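Local coordinates for afamin (Homo sapiens, PDB 6FAK), which carries hydrophobic molecules in body fluids, binds vitamin E and keeps lipidated Wnt proteins soluble and active, at residues Ala29-Val34 with Phe141-Ala146; Met42-Lys47 with Cys78-Leu83; Lys311-Glu316 with Arg374-Lys379; Asp327-Lys332 with Asp358-Cys363. All coordinates share one frame; numbering follows the deposited sequence. Where two conformers were deposited one is given.

Contact 1: Ala29-Val34 with Phe141-Ala146; sequences AFAQYV and FLYEVA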
loop_
_atom_site.group_PDB
_atom_site.type_symbol
_atom_site.label_atom_id
_atom_site.label_comp_id
_atom_site.label_asym_id
_atom_site.label_seq_id
_atom_site.Cartn_x
_atom_site.Cartn_y
_atom_site.Cartn_z
ATOM N N ALA A 29 15.748 -4.516 -8.895
ATOM C CA ALA A 29 15.022 -5.595 -9.624
ATOM C C ALA A 29 15.336 -7.008 -9.052
ATOM O O ALA A 29 14.451 -7.812 -8.818
ATOM C CB ALA A 29 15.377 -5.550 -11.099
ATOM N N PHE A 30 16.628 -7.281 -8.910
ATOM C CA PHE A 30 17.109 -8.575 -8.484
ATOM C C PHE A 30 16.643 -8.883 -7.071
ATOM O O PHE A 30 16.058 -9.943 -6.847
ATOM C CB PHE A 30 18.627 -8.648 -8.585
ATOM C CG PHE A 30 19.217 -10.039 -8.471
ATOM C CD1 PHE A 30 18.465 -11.192 -8.450
ATOM C CD2 PHE A 30 20.583 -10.167 -8.426
ATOM C CE1 PHE A 30 19.061 -12.453 -8.379
ATOM C CE2 PHE A 30 21.216 -11.412 -8.297
ATOM C CZ PHE A 30 20.445 -12.574 -8.310
ATOM N N ALA A 31 16.777 -7.893 -6.190
ATOM C CA ALA A 31 16.392 -8.036 -4.773
ATOM C C ALA A 31 14.915 -8.239 -4.594
ATOM O O ALA A 31 14.495 -8.997 -3.708
ATOM C CB ALA A 31 16.884 -6.838 -3.956
ATOM N N GLN A 32 14.098 -7.578 -5.429
ATOM C CA GLN A 32 12.634 -7.766 -5.343
ATOM C C GLN A 32 12.181 -9.128 -5.897
ATOM O O GLN A 32 11.319 -9.756 -5.307
ATOM C CB GLN A 32 11.872 -6.640 -6.069
ATOM C CG GLN A 32 12.081 -5.276 -5.443
ATOM C CD GLN A 32 11.191 -4.214 -6.052
ATOM O OE1 GLN A 32 11.095 -4.115 -7.291
ATOM N NE2 GLN A 32 10.582 -3.374 -5.184
ATOM N N TYR A 33 12.720 -9.533 -7.054
ATOM C CA TYR A 33 12.388 -10.806 -7.639
ATOM C C TYR A 33 12.895 -12.021 -6.856
ATOM O O TYR A 33 12.222 -13.056 -6.791
ATOM C CB TYR A 33 12.857 -10.853 -9.101
ATOM C CG TYR A 33 11.892 -10.140 -10.061
ATOM C CD1 TYR A 33 10.536 -10.485 -10.119
ATOM C CD2 TYR A 33 12.340 -9.186 -10.937
ATOM C CE1 TYR A 33 9.672 -9.869 -11.013
ATOM C CE2 TYR A 33 11.479 -8.549 -11.832
ATOM C CZ TYR A 33 10.165 -8.902 -11.860
ATOM O OH TYR A 33 9.323 -8.282 -12.759
ATOM N N VAL A 34 14.091 -11.906 -6.286
ATOM C CA VAL A 34 14.787 -13.043 -5.645
ATOM C C VAL A 34 15.244 -12.528 -4.288
ATOM O O VAL A 34 16.394 -12.070 -4.088
ATOM C CB VAL A 34 15.974 -13.585 -6.492
ATOM C CG1 VAL A 34 16.476 -14.891 -5.890
ATOM C CG2 VAL A 34 15.578 -13.836 -7.946
ATOM N N PHE A 141 22.182 -0.604 1.385
ATOM C CA PHE A 141 20.865 -0.044 1.825
ATOM C C PHE A 141 19.695 -0.400 0.873
ATOM O O PHE A 141 18.656 -0.890 1.309
ATOM C CB PHE A 141 20.959 1.496 1.925
ATOM C CG PHE A 141 19.624 2.188 2.097
ATOM C CD1 PHE A 141 19.036 2.295 3.355
ATOM C CD2 PHE A 141 18.960 2.716 1.003
ATOM C CE1 PHE A 141 17.810 2.902 3.516
ATOM C CE2 PHE A 141 17.741 3.336 1.150
ATOM C CZ PHE A 141 17.172 3.420 2.412
ATOM N N LEU A 142 19.908 -0.139 -0.414
ATOM C CA LEU A 142 18.967 -0.370 -1.444
ATOM C C LEU A 142 18.620 -1.869 -1.610
ATOM O O LEU A 142 17.452 -2.214 -1.759
ATOM C CB LEU A 142 19.496 0.215 -2.740
ATOM C CG LEU A 142 18.604 0.818 -3.792
ATOM C CD1 LEU A 142 17.431 1.587 -3.213
ATOM C CD2 LEU A 142 19.449 1.731 -4.697
ATOM N N TYR A 143 19.639 -2.731 -1.610
ATOM C CA TYR A 143 19.442 -4.175 -1.469
ATOM C C TYR A 143 18.527 -4.544 -0.304
ATOM O O TYR A 143 17.583 -5.326 -0.477
ATOM C CB TYR A 143 20.800 -4.863 -1.322
ATOM C CG TYR A 143 20.828 -6.271 -0.848
ATOM C CD1 TYR A 143 20.450 -7.307 -1.683
ATOM C CD2 TYR A 143 21.302 -6.594 0.428
ATOM C CE1 TYR A 143 20.482 -8.629 -1.255
ATOM C CE2 TYR A 143 21.364 -7.917 0.863
ATOM C CZ TYR A 143 20.977 -8.928 0.004
ATOM O OH TYR A 143 21.051 -10.222 0.413
ATOM N N GLU A 144 18.823 -4.022 0.888
ATOM C CA GLU A 144 18.137 -4.444 2.095
ATOM C C GLU A 144 16.702 -3.925 2.098
ATOM O O GLU A 144 15.756 -4.669 2.488
ATOM C CB GLU A 144 18.899 -4.029 3.372
ATOM C CG GLU A 144 20.305 -4.671 3.570
ATOM C CD GLU A 144 20.339 -6.175 3.828
ATOM O OE1 GLU A 144 19.273 -6.818 3.897
ATOM O OE2 GLU A 144 21.475 -6.731 3.971
ATOM N N VAL A 145 16.506 -2.714 1.579
ATOM C CA VAL A 145 15.164 -2.143 1.461
ATOM C C VAL A 145 14.306 -2.864 0.414
ATOM O O VAL A 145 13.161 -3.240 0.682
ATOM C CB VAL A 145 15.225 -0.614 1.246
ATOM C CG1 VAL A 145 13.823 -0.054 1.111
ATOM C CG2 VAL A 145 15.857 0.047 2.479
ATOM N N ALA A 146 14.863 -3.112 -0.771
ATOM C CA ALA A 146 14.097 -3.686 -1.873
ATOM C C ALA A 146 13.630 -5.129 -1.620
ATOM O O ALA A 146 12.496 -5.468 -1.893
ATOM C CB ALA A 146 14.893 -3.623 -3.149
#

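Contact 2: Met42-Lys47 with Cys78-Leu83; sequences MEKLVK and CAMEGL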
loop_
_atom_site.group_PDB
_atom_site.type_symbol
_atom_site.label_atom_id
_atom_site.label_comp_id
_atom_site.label_asym_id
_atom_site.label_seq_id
_atom_site.Cartn_x
_atom_site.Cartn_y
_atom_site.Cartn_z
ATOM N N MET A 42 24.153 -10.090 -5.989
ATOM C CA MET A 42 23.751 -8.836 -6.625
ATOM C C MET A 42 24.859 -8.263 -7.530
ATOM O O MET A 42 24.606 -7.899 -8.674
ATOM C CB MET A 42 23.362 -7.766 -5.578
ATOM C CG MET A 42 22.199 -8.049 -4.660
ATOM S SD MET A 42 20.638 -7.931 -5.527
ATOM C CE MET A 42 19.915 -9.506 -5.136
ATOM N N GLU A 43 26.079 -8.224 -6.994
ATOM C CA GLU A 43 27.271 -7.700 -7.660
ATOM C C GLU A 43 27.552 -8.379 -9.001
ATOM O O GLU A 43 27.872 -7.708 -9.989
ATOM C CB GLU A 43 28.496 -7.828 -6.726
ATOM C CG GLU A 43 28.460 -6.953 -5.455
ATOM C CD GLU A 43 29.614 -7.235 -4.481
ATOM O OE1 GLU A 43 29.957 -8.426 -4.233
ATOM O OE2 GLU A 43 30.179 -6.263 -3.935
ATOM N N LYS A 44 27.369 -9.698 -9.059
ATOM C CA LYS A 44 27.552 -10.430 -10.292
ATOM C C LYS A 44 26.530 -10.052 -11.360
ATOM O O LYS A 44 26.897 -9.913 -12.531
ATOM C CB LYS A 44 27.499 -11.925 -10.026
ATOM C CG LYS A 44 28.618 -12.428 -9.115
ATOM C CD LYS A 44 28.808 -13.943 -9.210
ATOM C CE LYS A 44 27.744 -14.704 -8.438
ATOM N NZ LYS A 44 28.022 -14.728 -6.971
ATOM N N LEU A 45 25.250 -9.873 -10.982
ATOM C CA LEU A 45 24.260 -9.355 -11.954
ATOM C C LEU A 45 24.595 -7.916 -12.401
ATOM O O LEU A 45 24.439 -7.576 -13.589
ATOM C CB LEU A 45 22.830 -9.435 -11.444
ATOM C CG LEU A 45 21.696 -9.045 -12.435
ATOM C CD1 LEU A 45 21.644 -9.920 -13.678
ATOM C CD2 LEU A 45 20.343 -9.108 -11.746
ATOM N N VAL A 46 25.013 -7.071 -11.461
ATOM C CA VAL A 46 25.404 -5.689 -11.814
ATOM C C VAL A 46 26.395 -5.710 -12.995
ATOM O O VAL A 46 26.158 -5.044 -14.015
ATOM C CB VAL A 46 25.923 -4.902 -10.594
ATOM C CG1 VAL A 46 26.537 -3.570 -11.005
ATOM C CG2 VAL A 46 24.763 -4.616 -9.635
ATOM N N LYS A 47 27.439 -6.535 -12.890
ATOM C CA LYS A 47 28.480 -6.619 -13.944
ATOM C C LYS A 47 27.858 -7.034 -15.283
ATOM O O LYS A 47 28.129 -6.407 -16.305
ATOM C CB LYS A 47 29.614 -7.582 -13.572
ATOM C CG LYS A 47 30.366 -7.315 -12.270
ATOM C CD LYS A 47 31.075 -5.965 -12.220
ATOM C CE LYS A 47 30.261 -4.862 -11.534
ATOM N NZ LYS A 47 29.821 -5.197 -10.144
ATOM N N CYS A 78 18.669 -15.996 -14.710
ATOM C CA CYS A 78 18.482 -17.438 -14.981
ATOM C C CYS A 78 19.787 -18.120 -15.490
ATOM O O CYS A 78 19.968 -19.311 -15.307
ATOM C CB CYS A 78 17.381 -17.643 -16.007
ATOM S SG CYS A 78 15.713 -17.470 -15.309
ATOM N N ALA A 79 20.683 -17.318 -16.086
ATOM C CA ALA A 79 21.986 -17.780 -16.569
ATOM C C ALA A 79 23.088 -17.955 -15.508
ATOM O O ALA A 79 24.171 -18.439 -15.823
ATOM C CB ALA A 79 22.488 -16.859 -17.690
ATOM N N MET A 80 22.817 -17.593 -14.269
ATOM C CA MET A 80 23.800 -17.677 -13.186
ATOM C C MET A 80 23.831 -19.065 -12.578
ATOM O O MET A 80 22.821 -19.555 -12.074
ATOM C CB MET A 80 23.474 -16.656 -12.128
ATOM C CG MET A 80 23.486 -15.238 -12.694
ATOM S SD MET A 80 24.907 -14.289 -12.167
ATOM C CE MET A 80 24.392 -13.880 -10.493
ATOM N N GLU A 81 25.007 -19.694 -12.602
ATOM C CA GLU A 81 25.099 -21.142 -12.385
ATOM C C GLU A 81 24.653 -21.522 -11.007
ATOM O O GLU A 81 25.089 -20.933 -10.017
ATOM C CB GLU A 81 26.504 -21.695 -12.725
ATOM C CG GLU A 81 27.664 -21.285 -11.843
ATOM C CD GLU A 81 28.981 -21.895 -12.317
ATOM O OE1 GLU A 81 29.412 -21.624 -13.468
ATOM O OE2 GLU A 81 29.578 -22.648 -11.535
ATOM N N GLY A 82 23.689 -22.439 -10.948
ATOM C CA GLY A 82 23.158 -22.931 -9.668
ATOM C C GLY A 82 22.217 -22.017 -8.892
ATOM O O GLY A 82 21.636 -22.447 -7.884
ATOM N N LEU A 83 22.021 -20.788 -9.378
ATOM C CA LEU A 83 21.214 -19.783 -8.660
ATOM C C LEU A 83 19.714 -20.098 -8.660
ATOM O O LEU A 83 19.082 -20.018 -7.597
ATOM C CB LEU A 83 21.520 -18.395 -9.221
ATOM C CG LEU A 83 20.936 -17.193 -8.472
ATOM C CD1 LEU A 83 21.852 -16.749 -7.339
ATOM C CD2 LEU A 83 20.717 -16.052 -9.438
#

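Contact 3: Lys311-Glu316 with Arg374-Lys379; sequences KFTDSE and RYAEDK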
loop_
_atom_site.group_PDB
_atom_site.type_symbol
_atom_site.label_atom_id
_atom_site.label_comp_id
_atom_site.label_asym_id
_atom_site.label_seq_id
_atom_site.Cartn_x
_atom_site.Cartn_y
_atom_site.Cartn_z
ATOM N N LYS A 311 -26.592 16.698 -17.327
ATOM C CA LYS A 311 -26.461 15.824 -18.486
ATOM C C LYS A 311 -26.642 14.315 -18.143
ATOM O O LYS A 311 -27.017 13.530 -19.047
ATOM C CB LYS A 311 -25.109 16.054 -19.181
ATOM C CG LYS A 311 -25.059 15.601 -20.632
ATOM C CD LYS A 311 -24.594 16.708 -21.585
ATOM C CE LYS A 311 -25.676 17.751 -21.826
ATOM N NZ LYS A 311 -25.206 18.872 -22.688
ATOM N N PHE A 312 -26.383 13.928 -16.874
ATOM C CA PHE A 312 -26.539 12.526 -16.412
ATOM C C PHE A 312 -27.848 12.181 -15.739
ATOM O O PHE A 312 -28.187 10.975 -15.610
ATOM C CB PHE A 312 -25.337 12.129 -15.529
ATOM C CG PHE A 312 -24.056 12.162 -16.307
ATOM C CD1 PHE A 312 -23.820 11.221 -17.282
ATOM C CD2 PHE A 312 -23.152 13.212 -16.157
ATOM C CE1 PHE A 312 -22.670 11.266 -18.043
ATOM C CE2 PHE A 312 -22.015 13.260 -16.934
ATOM C CZ PHE A 312 -21.771 12.297 -17.852
ATOM N N THR A 313 -28.588 13.202 -15.316
ATOM C CA THR A 313 -29.918 13.020 -14.733
ATOM C C THR A 313 -31.056 13.802 -15.385
ATOM O O THR A 313 -32.198 13.386 -15.265
ATOM C CB THR A 313 -29.883 13.427 -13.261
ATOM O OG1 THR A 313 -29.571 14.828 -13.169
ATOM C CG2 THR A 313 -28.799 12.607 -12.518
ATOM N N ASP A 314 -30.761 14.941 -16.019
ATOM C CA ASP A 314 -31.802 15.830 -16.588
ATOM C C ASP A 314 -31.977 15.718 -18.088
ATOM O O ASP A 314 -32.938 16.224 -18.609
ATOM C CB ASP A 314 -31.501 17.294 -16.247
ATOM C CG ASP A 314 -31.304 17.517 -14.749
ATOM O OD1 ASP A 314 -31.699 16.613 -13.969
ATOM O OD2 ASP A 314 -30.749 18.585 -14.350
ATOM N N SER A 315 -31.041 15.087 -18.783
ATOM C CA SER A 315 -31.077 15.008 -20.225
ATOM C C SER A 315 -31.922 13.812 -20.591
ATOM O O SER A 315 -31.911 12.807 -19.871
ATOM C CB SER A 315 -29.677 14.820 -20.768
ATOM O OG SER A 315 -29.695 14.456 -22.131
ATOM N N GLU A 316 -32.630 13.905 -21.710
ATOM C CA GLU A 316 -33.308 12.756 -22.275
ATOM C C GLU A 316 -32.410 11.944 -23.210
ATOM O O GLU A 316 -32.896 11.104 -23.945
ATOM C CB GLU A 316 -34.581 13.195 -23.036
ATOM C CG GLU A 316 -35.824 13.193 -22.173
ATOM C CD GLU A 316 -37.087 13.143 -23.027
ATOM O OE1 GLU A 316 -38.055 12.464 -22.628
ATOM O OE2 GLU A 316 -37.104 13.765 -24.107
ATOM N N ARG A 374 -33.926 10.531 -13.401
ATOM C CA ARG A 374 -34.037 11.863 -12.844
ATOM C C ARG A 374 -33.614 11.953 -11.372
ATOM O O ARG A 374 -33.035 12.950 -10.972
ATOM C CB ARG A 374 -35.491 12.333 -13.038
ATOM C CG ARG A 374 -35.983 13.498 -12.186
ATOM C CD ARG A 374 -37.466 13.738 -12.417
ATOM N NE ARG A 374 -37.696 14.817 -13.358
ATOM C CZ ARG A 374 -38.805 15.011 -14.068
ATOM N NH1 ARG A 374 -39.821 14.160 -13.980
ATOM N NH2 ARG A 374 -38.892 16.059 -14.887
ATOM N N TYR A 375 -33.886 10.899 -10.609
ATOM C CA TYR A 375 -33.595 10.810 -9.177
ATOM C C TYR A 375 -32.270 10.147 -8.803
ATOM O O TYR A 375 -32.074 9.734 -7.651
ATOM C CB TYR A 375 -34.747 10.070 -8.500
ATOM C CG TYR A 375 -36.046 10.780 -8.732
ATOM C CD1 TYR A 375 -36.293 11.982 -8.109
ATOM C CD2 TYR A 375 -36.965 10.318 -9.682
ATOM C CE1 TYR A 375 -37.445 12.679 -8.354
ATOM C CE2 TYR A 375 -38.140 11.000 -9.911
ATOM C CZ TYR A 375 -38.369 12.180 -9.249
ATOM O OH TYR A 375 -39.523 12.875 -9.477
ATOM N N ALA A 376 -31.335 10.051 -9.737
ATOM C CA ALA A 376 -30.046 9.455 -9.434
ATOM C C ALA A 376 -29.327 10.100 -8.259
ATOM O O ALA A 376 -28.749 9.405 -7.417
ATOM C CB ALA A 376 -29.148 9.501 -10.645
ATOM N N GLU A 377 -29.378 11.411 -8.159
ATOM C CA GLU A 377 -28.627 12.110 -7.085
ATOM C C GLU A 377 -29.149 11.750 -5.687
ATOM O O GLU A 377 -28.378 11.753 -4.732
ATOM C CB GLU A 377 -28.624 13.623 -7.302
ATOM C CG GLU A 377 -27.814 14.016 -8.525
ATOM C CD GLU A 377 -28.088 15.452 -8.977
ATOM O OE1 GLU A 377 -29.257 15.768 -9.305
ATOM O OE2 GLU A 377 -27.135 16.271 -9.015
ATOM N N ASP A 378 -30.434 11.375 -5.584
ATOM C CA ASP A 378 -30.988 10.869 -4.317
ATOM C C ASP A 378 -30.392 9.530 -3.945
ATOM O O ASP A 378 -30.189 9.256 -2.747
ATOM C CB ASP A 378 -32.524 10.757 -4.368
ATOM C CG ASP A 378 -33.214 12.106 -4.580
ATOM O OD1 ASP A 378 -32.696 13.137 -4.128
ATOM O OD2 ASP A 378 -34.289 12.151 -5.178
ATOM N N LYS A 379 -30.149 8.647 -4.937
ATOM C CA LYS A 379 -29.421 7.430 -4.621
ATOM C C LYS A 379 -27.995 7.726 -4.157
ATOM O O LYS A 379 -27.540 7.131 -3.193
ATOM C CB LYS A 379 -29.372 6.459 -5.792
ATOM C CG LYS A 379 -30.735 5.961 -6.158
ATOM C CD LYS A 379 -30.720 4.561 -6.756
ATOM C CE LYS A 379 -32.095 4.212 -7.266
ATOM N NZ LYS A 379 -33.001 3.615 -6.250
HETATM O O HOH W 1 -32.517 15.279 -11.971
#

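Contact 4: Asp327-Lys332 with Asp358-Cys363; sequences DTFFAK and DLLRNC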
loop_
_atom_site.group_PDB
_atom_site.type_symbol
_atom_site.label_atom_id
_atom_site.label_comp_id
_atom_site.label_asym_id
_atom_site.label_seq_id
_atom_site.Cartn_x
_atom_site.Cartn_y
_atom_site.Cartn_z
ATOM N N ASP A 327 -18.606 2.137 -21.872
ATOM C CA ASP A 327 -17.338 2.399 -21.176
ATOM C C ASP A 327 -17.025 3.867 -21.182
ATOM O O ASP A 327 -16.715 4.431 -20.149
ATOM C CB ASP A 327 -16.160 1.606 -21.762
ATOM C CG ASP A 327 -16.305 0.081 -21.550
ATOM O OD1 ASP A 327 -16.624 -0.352 -20.424
ATOM O OD2 ASP A 327 -16.152 -0.687 -22.529
ATOM N N THR A 328 -17.105 4.505 -22.346
ATOM C CA THR A 328 -16.778 5.907 -22.427
ATOM C C THR A 328 -17.815 6.782 -21.706
ATOM O O THR A 328 -17.466 7.787 -21.095
ATOM C CB THR A 328 -16.542 6.351 -23.882
ATOM O OG1 THR A 328 -15.520 5.524 -24.476
ATOM C CG2 THR A 328 -16.063 7.774 -23.945
ATOM N N PHE A 329 -19.077 6.406 -21.799
ATOM C CA PHE A 329 -20.142 7.130 -21.124
ATOM C C PHE A 329 -19.880 7.154 -19.577
ATOM O O PHE A 329 -19.991 8.182 -18.930
ATOM C CB PHE A 329 -21.481 6.418 -21.404
ATOM C CG PHE A 329 -22.623 6.937 -20.588
ATOM C CD1 PHE A 329 -23.267 8.091 -20.963
ATOM C CD2 PHE A 329 -23.034 6.282 -19.465
ATOM C CE1 PHE A 329 -24.285 8.622 -20.184
ATOM C CE2 PHE A 329 -24.059 6.801 -18.674
ATOM C CZ PHE A 329 -24.669 7.971 -19.048
ATOM N N PHE A 330 -19.612 5.977 -19.000
ATOM C CA PHE A 330 -19.251 5.911 -17.553
ATOM C C PHE A 330 -17.907 6.579 -17.177
ATOM O O PHE A 330 -17.768 7.124 -16.066
ATOM C CB PHE A 330 -19.392 4.472 -16.993
ATOM C CG PHE A 330 -20.823 3.978 -16.964
ATOM C CD1 PHE A 330 -21.765 4.603 -16.175
ATOM C CD2 PHE A 330 -21.229 2.891 -17.742
ATOM C CE1 PHE A 330 -23.098 4.179 -16.189
ATOM C CE2 PHE A 330 -22.528 2.458 -17.756
ATOM C CZ PHE A 330 -23.480 3.117 -16.993
ATOM N N ALA A 331 -16.930 6.513 -18.061
ATOM C CA ALA A 331 -15.701 7.313 -17.876
ATOM C C ALA A 331 -15.979 8.815 -17.792
ATOM O O ALA A 331 -15.435 9.507 -16.926
ATOM C CB ALA A 331 -14.679 7.025 -18.989
ATOM N N LYS A 332 -16.833 9.318 -18.700
ATOM C CA LYS A 332 -17.229 10.708 -18.666
ATOM C C LYS A 332 -18.014 11.068 -17.386
ATOM O O LYS A 332 -17.811 12.138 -16.800
ATOM C CB LYS A 332 -18.051 11.097 -19.889
ATOM C CG LYS A 332 -18.062 12.607 -20.077
ATOM C CD LYS A 332 -18.606 13.034 -21.414
ATOM C CE LYS A 332 -18.190 14.489 -21.749
ATOM N NZ LYS A 332 -18.087 15.428 -20.590
ATOM N N ASP A 358 -25.868 0.520 -12.170
ATOM C CA ASP A 358 -27.024 -0.319 -11.763
ATOM C C ASP A 358 -28.369 0.402 -11.929
ATOM O O ASP A 358 -29.343 -0.196 -12.405
ATOM C CB ASP A 358 -26.878 -0.826 -10.311
ATOM C CG ASP A 358 -25.614 -1.650 -10.115
ATOM O OD1 ASP A 358 -25.030 -2.120 -11.143
ATOM O OD2 ASP A 358 -25.165 -1.781 -8.941
ATOM N N LEU A 359 -28.429 1.669 -11.538
ATOM C CA LEU A 359 -29.635 2.472 -11.707
ATOM C C LEU A 359 -30.108 2.482 -13.179
ATOM O O LEU A 359 -31.323 2.300 -13.477
ATOM C CB LEU A 359 -29.360 3.929 -11.264
ATOM C CG LEU A 359 -30.464 4.934 -11.672
ATOM C CD1 LEU A 359 -31.528 4.865 -10.595
ATOM C CD2 LEU A 359 -29.924 6.327 -11.802
ATOM N N LEU A 360 -29.173 2.780 -14.078
ATOM C CA LEU A 360 -29.469 2.832 -15.513
ATOM C C LEU A 360 -29.857 1.478 -16.097
ATOM O O LEU A 360 -30.669 1.441 -17.052
ATOM C CB LEU A 360 -28.352 3.468 -16.312
ATOM C CG LEU A 360 -28.011 4.946 -15.997
ATOM C CD1 LEU A 360 -26.987 5.425 -16.976
ATOM C CD2 LEU A 360 -29.252 5.848 -16.022
ATOM N N ARG A 361 -29.340 0.378 -15.550
ATOM C CA ARG A 361 -29.790 -0.940 -16.011
ATOM C C ARG A 361 -31.260 -1.150 -15.793
ATOM O O ARG A 361 -31.946 -1.706 -16.656
ATOM C CB ARG A 361 -29.018 -2.078 -15.349
ATOM C CG ARG A 361 -27.782 -2.433 -16.126
ATOM C CD ARG A 361 -27.506 -3.908 -16.110
ATOM N NE ARG A 361 -27.401 -4.419 -14.762
ATOM C CZ ARG A 361 -27.042 -5.669 -14.457
ATOM N NH1 ARG A 361 -26.729 -6.539 -15.430
ATOM N NH2 ARG A 361 -26.982 -6.044 -13.174
ATOM N N ASN A 362 -31.740 -0.718 -14.640
ATOM C CA ASN A 362 -33.154 -0.753 -14.363
ATOM C C ASN A 362 -33.937 0.287 -15.181
ATOM O O ASN A 362 -34.823 -0.080 -15.960
ATOM C CB ASN A 362 -33.409 -0.630 -12.854
ATOM C CG ASN A 362 -34.876 -0.564 -12.522
ATOM O OD1 ASN A 362 -35.468 0.512 -12.524
ATOM N ND2 ASN A 362 -35.481 -1.722 -12.240
ATOM N N CYS A 363 -33.609 1.559 -14.999
ATOM C CA CYS A 363 -34.351 2.685 -15.609
ATOM C C CYS A 363 -34.485 2.661 -17.109
ATOM O O CYS A 363 -35.575 2.970 -17.616
ATOM C CB CYS A 363 -33.716 4.053 -15.212
ATOM S SG CYS A 363 -33.857 4.472 -13.451
#

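Contact 1: Ala29-Val34 with Phe141-Ala146
Ala31 and Ala146 face each other across two helices that run side by side, each pointing its CB at the other segment, and the two methyls touch at their flanks, CB of Ala31 lying 3.9 Å from CB of Ala146. With side chains this small the axes of 29-33 and 141-146 can come within 8.4 Å, their N-to-C directions 29° apart. The same Ala31 methyl also sits over the backbone of the partner helix, 3.9 Å from O of Tyr143, and reaches the Tyr143 ring obliquely, CB to CD1 4.3 Å. Gln32 flanks this pair. Its chi1 of -64° sets CG beside the backbone N and brings it 3.6 Å from O of Ala146 and 4.0 Å from CB of Ala146. A long amide suits this buried place because CG packs here while the extended remainder carries NE2 on to hydrogen-bond the carbonyls of Asn149 and Val152. The hydroxyl of Tyr143 is likewise satisfied, by O of Ala37. This is close helix packing inside the first albumin domain: helix 22-33 lies against helix 134-148, helix 154-171 takes Leu142, Val145 and the flank of Gln32, and helices 39-58 and 69-78 receive Phe30.

Contact 2: Met42-Lys47 with Cys78-Leu83
Met80 makes the apolar contact almost alone, laying the end of its side chain against the base of Lys44 on helix 39-58. Its methyl, CE, lies 3.7 Å from CB of Lys44. The same methyl also touches CE of the lysine, SD stands a little further from CB, and the two side chains cross obliquely. The thioether chain bends at chi2 and again at chi3 (-77°), turning the methyl onto the helix surface, where Met80 CE also comes within 4.1 Å of N of Leu45. Lysine suits this solvent-facing place, since its methylenes can lie against the methionine while the amine stays at the surface. Residues 78-83 connect helix 69-78 to helix 83-86 in the first albumin domain, and the chain reverses there through a type II beta turn from Met80 to Leu83, with Gly82 at positive phi and in the N-cap position. Among polar interactions, Leu83 N bonds to Met80 O within the turn, and on the helix Lys47 NZ and Lys47 N both donate to Glu43 O, from opposite faces of its carbonyl plane. Covalently, Cys78 is joined to Cys93 by a disulfide.

Contact 3: Lys311-Glu316 with Arg374-Lys379
Thr313 and Ala376 form the apolar part of a loop-to-helix contact in the second albumin domain, where the loop before helix 318-324 lies against the start of the long helix 376-417. The threonine methyl CG2 meets CB of Ala376 at 3.6 Å; a chi1 of 63° turns OG1 to Asp314 and leaves CG2 facing the alanine. OG1 of Thr313 donates to Asp314 OD1 at 2.9 Å, arriving from above the carboxylate plane. Beside this, the backbones touch directly: CA of Arg374 points its hydrogen at O of Thr313, a CA-H...O contact of 3.4 Å with 158° at the hydrogen. A water lies between the segments, 2.6 Å from O of Arg374 and also next to OD1 of Asp314. The Glu377 chain crosses Thr313 at about a right angle, and its carboxylate pairs with Arg308, which also holds Asp314 OD2; this shared cation probably eases the closeness of the two acids. Replacing Thr313 with a glycine would probably open a gap beside Ala376 and leave Asp314 OD1 without its hydroxyl donor. Helix 346-363 packs against the same helix start through Leu359, which touches Ala376 and Lys379, and Tyr356 of that helix hydrogen-bonds to O of Phe312.

Contact 4: Asp327-Lys332 with Asp358-Cys363
Leu360 rests a single methyl, CD1, against two neighbouring phenylalanine rings of the facing helix. CD1 approaches Phe329 at CE2, 3.7 Å away, and at CZ, 4.0 Å away, and reaches Phe330 at CE1, 4.2 Å off, meeting both rings obliquely. This is side-chain packing between helices 326-339 and 346-363 of the all-helical second albumin domain. The backbones stay well apart, CA of Phe330 and CA of Leu360 being 10.9 Å distant, and large side chains are therefore needed to span the interval: two rings from one side, a branched leucine from the other. The first torsions differ, Phe329 having CG anti to the backbone N (chi1 171°) and Phe330 having CG beside it (chi1 -66°), which brings the edge of one ring over the face of the other. Around this first shell, helix 318-324 backs Phe329 through Val318, Glu321 and Arg322, and Arg322 also touches Leu360. Tyr373 of helix 369-373 packs on Leu360, and the Cys363-Cys372 disulfide ties that short helix to the end of helix 346-363. Phe330 also lies about 4 Å from a bound triethylene glycol, probably a crystallisation additive. Within the ring pair, CD2 of Phe329 stands 3.8 Å above the Phe330 plane, over its centre.

In the fold
From the N terminus, helix 22-33 opens the loop that contact 1 closes at helix 134-148. Contact 2 is nested inside it, joining helix 39-58 to the connection after helix 69-78. The two touch through Phe30, which packs on Met42, Leu45 and Leu83, and through Tyr143 on Met42, so the buried side of helix 39-58 packs on contact 1. Contact 3 opens only after both have closed. Its loop, from 311-316 to 374-379, encloses contact 4, which joins helices 326-339 and 346-363; the pair meet where Phe312 touches Phe329 and again at Leu359. No loops cross: the second-domain pair follows in series, with the centres of contacts 1 and 3 about 51 Å apart.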